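Local coordinates for phenazine biosynthesis protein PhzF family (Enterococcus faecalis, PDB 1S7J) that belongs to the PhzF family of phenazine biosynthesis-like proteins and probably acts as an isomerase, at residues E153-V156 with A157-P161; A208-I211 with P212-K216. All coordinates share one frame; numbering follows the deposited sequence.

Contact 1. Residues E153-V156 with A157-P161; sequences EETV and AKITP
Three backbone hydrogen bonds tie 153-156 to the residues that follow, each from a donor four residues on. Ala157 N reaches Glu153 O at 3.0 Å with an N-H···O angle of 171°, the straightest of the three. Lys158 N bonds to Glu154 O, and Ile159 N closes the series on Thr155 O at 3.2 Å, its N-H bent to 148°; Ile159 is also where the chain leaves helical geometry.

The charged pair is looser. Glu154 sends an extended chain out from the helix, CG anti to the backbone N, and Lys158, one turn later, bends at chi2 and chi4 to bring its ammonium round to it. NZ stops 3.9 Å from Glu154 OE2, a long salt bridge on the exposed side of the helix.

Apolar contact is slight: the methyls Thr155 CG2 and Ile159 CG2 meet at 4.1 Å. The other branch of Ile159 lies against a backbone carbonyl instead. With chi1 at 64°, CG1 sits between its own backbone N and carbonyl carbon, and it comes to 3.2 Å from Val156 O.

This short surface helix rests on strands 175-180 and 186-192. Val156 packs inward on Val177 and Ala179, Ile159 touches Phe191, and Arg189 NH2 from strand 186-192 hydrogen-bonds both Val156 O and Ile159 O, fastening the helix end to the strand beneath.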
# COMPACT_ATOMS: atom_id res chain seq x y z
N GLU A 153 7.89 11.07 15.58
CA GLU A 153 8.34 10.58 14.28
C GLU A 153 9.73 9.98 14.38
O GLU A 153 10.03 8.97 13.73
CB GLU A 153 8.34 11.70 13.23
CG GLU A 153 8.80 11.21 11.86
CD GLU A 153 8.88 12.31 10.80
OE1 GLU A 153 9.63 12.12 9.83
OE2 GLU A 153 8.18 13.35 10.94
N GLU A 154 10.59 10.62 15.16
CA GLU A 154 11.95 10.16 15.35
C GLU A 154 11.96 8.72 15.88
O GLU A 154 12.80 7.91 15.48
CB GLU A 154 12.69 11.07 16.31
CG GLU A 154 14.22 10.83 16.29
CD GLU A 154 14.92 11.44 17.49
OE1 GLU A 154 14.24 11.64 18.54
OE2 GLU A 154 16.14 11.71 17.41
N THR A 155 11.05 8.41 16.79
CA THR A 155 10.99 7.07 17.37
C THR A 155 10.43 6.03 16.40
O THR A 155 10.86 4.88 16.40
CB THR A 155 10.14 7.06 18.68
OG1 THR A 155 10.74 7.94 19.65
CG2 THR A 155 10.05 5.64 19.25
N VAL A 156 9.45 6.43 15.60
CA VAL A 156 8.83 5.53 14.63
C VAL A 156 9.86 5.14 13.59
O VAL A 156 10.00 3.96 13.24
CB VAL A 156 7.61 6.22 13.93
CG1 VAL A 156 7.04 5.34 12.86
CG2 VAL A 156 6.54 6.53 14.95
N ALA A 157 10.55 6.14 13.07
CA ALA A 157 11.56 5.97 12.07
C ALA A 157 12.72 5.09 12.56
O ALA A 157 13.13 4.15 11.88
CB ALA A 157 12.09 7.32 11.63
N LYS A 158 13.20 5.40 13.77
CA LYS A 158 14.33 4.70 14.37
C LYS A 158 14.19 3.24 14.81
O LYS A 158 15.17 2.48 14.76
CB LYS A 158 14.91 5.53 15.53
CG LYS A 158 15.71 6.77 15.10
CD LYS A 158 16.94 7.05 15.96
CE LYS A 158 17.96 7.91 15.21
NZ LYS A 158 17.41 9.22 14.74
N ILE A 159 12.99 2.83 15.23
CA ILE A 159 12.80 1.45 15.70
C ILE A 159 13.17 0.32 14.75
O ILE A 159 13.05 0.43 13.53
CB ILE A 159 11.36 1.18 16.22
CG1 ILE A 159 10.34 1.32 15.09
CG2 ILE A 159 11.05 2.09 17.39
CD1 ILE A 159 9.01 0.63 15.37
N THR A 160 13.61 -0.77 15.34
CA THR A 160 13.98 -1.97 14.61
C THR A 160 13.39 -3.13 15.43
O THR A 160 13.98 -3.59 16.42
CB THR A 160 15.52 -2.08 14.40
OG1 THR A 160 15.85 -3.31 13.74
CG2 THR A 160 16.28 -1.96 15.71
N PRO A 161 12.15 -3.51 15.10
CA PRO A 161 11.40 -4.58 15.75
C PRO A 161 11.96 -5.98 15.60
O PRO A 161 12.68 -6.29 14.64
CB PRO A 161 10.03 -4.48 15.07
CG PRO A 161 9.95 -3.05 14.66
CD PRO A 161 11.32 -2.83 14.11

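Contact 2. Residues A208-I211 with P212-K216; sequences ANLI and PYWGK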
# COMPACT_ATOMS: atom_id res chain seq x y z
N ALA A 208 -6.72 2.85 6.29
CA ALA A 208 -8.14 2.72 6.60
C ALA A 208 -8.25 2.90 8.13
O ALA A 208 -9.24 3.41 8.63
CB ALA A 208 -8.66 1.35 6.20
N ASN A 209 -7.21 2.48 8.84
CA ASN A 209 -7.14 2.60 10.30
C ASN A 209 -6.45 3.92 10.65
O ASN A 209 -6.86 4.63 11.57
CB ASN A 209 -6.32 1.45 10.92
CG ASN A 209 -6.97 0.08 10.71
OD1 ASN A 209 -8.19 -0.04 10.63
ND2 ASN A 209 -6.13 -0.96 10.66
N LEU A 210 -5.37 4.22 9.92
CA LEU A 210 -4.57 5.45 10.13
C LEU A 210 -5.33 6.75 9.96
O LEU A 210 -5.28 7.62 10.83
CB LEU A 210 -3.36 5.47 9.17
CG LEU A 210 -2.05 4.82 9.57
CD1 LEU A 210 -1.64 5.31 10.93
CD2 LEU A 210 -2.17 3.33 9.57
N ILE A 211 -5.93 6.94 8.78
CA ILE A 211 -6.66 8.16 8.49
C ILE A 211 -7.81 8.45 9.50
O ILE A 211 -7.88 9.56 10.04
CB ILE A 211 -7.15 8.20 7.00
CG1 ILE A 211 -5.94 8.11 6.07
CG2 ILE A 211 -7.90 9.50 6.71
CD1 ILE A 211 -6.29 8.19 4.60
N PRO A 212 -8.71 7.48 9.73
CA PRO A 212 -9.79 7.73 10.68
C PRO A 212 -9.23 8.20 12.03
O PRO A 212 -9.65 9.23 12.56
CB PRO A 212 -10.43 6.35 10.80
CG PRO A 212 -10.32 5.83 9.42
CD PRO A 212 -8.89 6.18 9.07
N TYR A 213 -8.26 7.44 12.55
CA TYR A 213 -7.64 7.74 13.83
C TYR A 213 -7.10 9.17 13.93
O TYR A 213 -7.36 9.87 14.92
CB TYR A 213 -6.49 6.74 14.13
CG TYR A 213 -5.70 7.11 15.38
CD1 TYR A 213 -4.64 8.02 15.30
CD2 TYR A 213 -6.06 6.62 16.63
CE1 TYR A 213 -3.97 8.44 16.44
CE2 TYR A 213 -5.38 7.04 17.78
CZ TYR A 213 -4.34 7.96 17.67
OH TYR A 213 -3.67 8.41 18.78
N TRP A 214 -6.29 9.56 12.97
CA TRP A 214 -5.69 10.89 12.98
C TRP A 214 -6.63 12.03 12.61
O TRP A 214 -6.37 13.19 12.94
CB TRP A 214 -4.43 10.91 12.12
CG TRP A 214 -3.31 10.16 12.77
CD1 TRP A 214 -2.92 8.88 12.50
CD2 TRP A 214 -2.46 10.63 13.82
NE1 TRP A 214 -1.88 8.52 13.33
CE2 TRP A 214 -1.58 9.58 14.15
CE3 TRP A 214 -2.37 11.85 14.52
CZ2 TRP A 214 -0.61 9.70 15.15
CZ3 TRP A 214 -1.40 11.96 15.52
CH2 TRP A 214 -0.53 10.90 15.83
N GLY A 215 -7.69 11.72 11.87
CA GLY A 215 -8.65 12.73 11.51
C GLY A 215 -9.44 13.08 12.75
O GLY A 215 -9.63 14.25 13.07
N LYS A 216 -9.89 12.04 13.47
CA LYS A 216 -10.65 12.22 14.69
C LYS A 216 -9.79 12.89 15.76
O LYS A 216 -10.20 13.88 16.36
CB LYS A 216 -11.15 10.86 15.21
CG LYS A 216 -11.93 10.95 16.52
CD LYS A 216 -12.58 9.62 16.91
CE LYS A 216 -13.41 9.77 18.19
NZ LYS A 216 -14.20 8.55 18.51
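From Asn209 to Gly215 the backbone makes three successive i+4 helical bonds: Tyr213 N to Asn209 O at 3.3 Å, Trp214 N to Leu210 O at 3.1 Å and Gly215 N to Ile211 O at 2.8 Å. Just before them one bond of the pattern is absent, because Pro212 N has no hydrogen to give to the turn before, and the helix is kinked there. Ile211 CB lies 3.4 Å from Pro212 CD, a close approach that goes with the peptide bond joining the two residues.

Leu210 and Trp214, one turn apart, lie side by side and point the same way. Leu210 CD1 reaches the pyrrole edge of the indole, 4.0 Å from NE1 and 4.1 Å from CD1. Leu210 O also sits at that edge, near the ring plane and 3.2 Å from Trp214 CD1, while accepting the bond from Trp214 N.

Tyr213 leaves on another course, CG anti to the backbone N (chi1 173°), and sets the rim of its ring against a face of the indole: CE1 stands 3.5 Å above the plane, over its centre. The phenol oxygen is held by Arg217 NE and Glu139 OE1.

Leu210 and Trp214 lean on strand 175-180, and Trp214 also stacks with Phe186. Ile211 and Pro212 face Val244 of strand 243-259. The arrangement is that of a buried, proline-kinked alpha-helix with side chains packed against strands on more than one side, within a PhzF-family fold of the DAP epimerase clan.

How the contacts relate
Neither contact closes a long loop: each is local, contact 2 within one helix and contact 1 running over the end of its helix into the loop that follows, and the two come in series without nesting or crossing. Contact 1 is first, occupying helix 153-158 just after strand 146-149 and leading toward helix 163-168. The chain then runs through strands 175-180, 186-192 and 197-200 before contact 2 forms in helix 207-218. Their centres lie 20 Å apart and their nearest atoms about 8 Å, so they do not touch. Both helices pack on strands 175-180 and 186-192, and contact 2 extends the tie to strand 243-259.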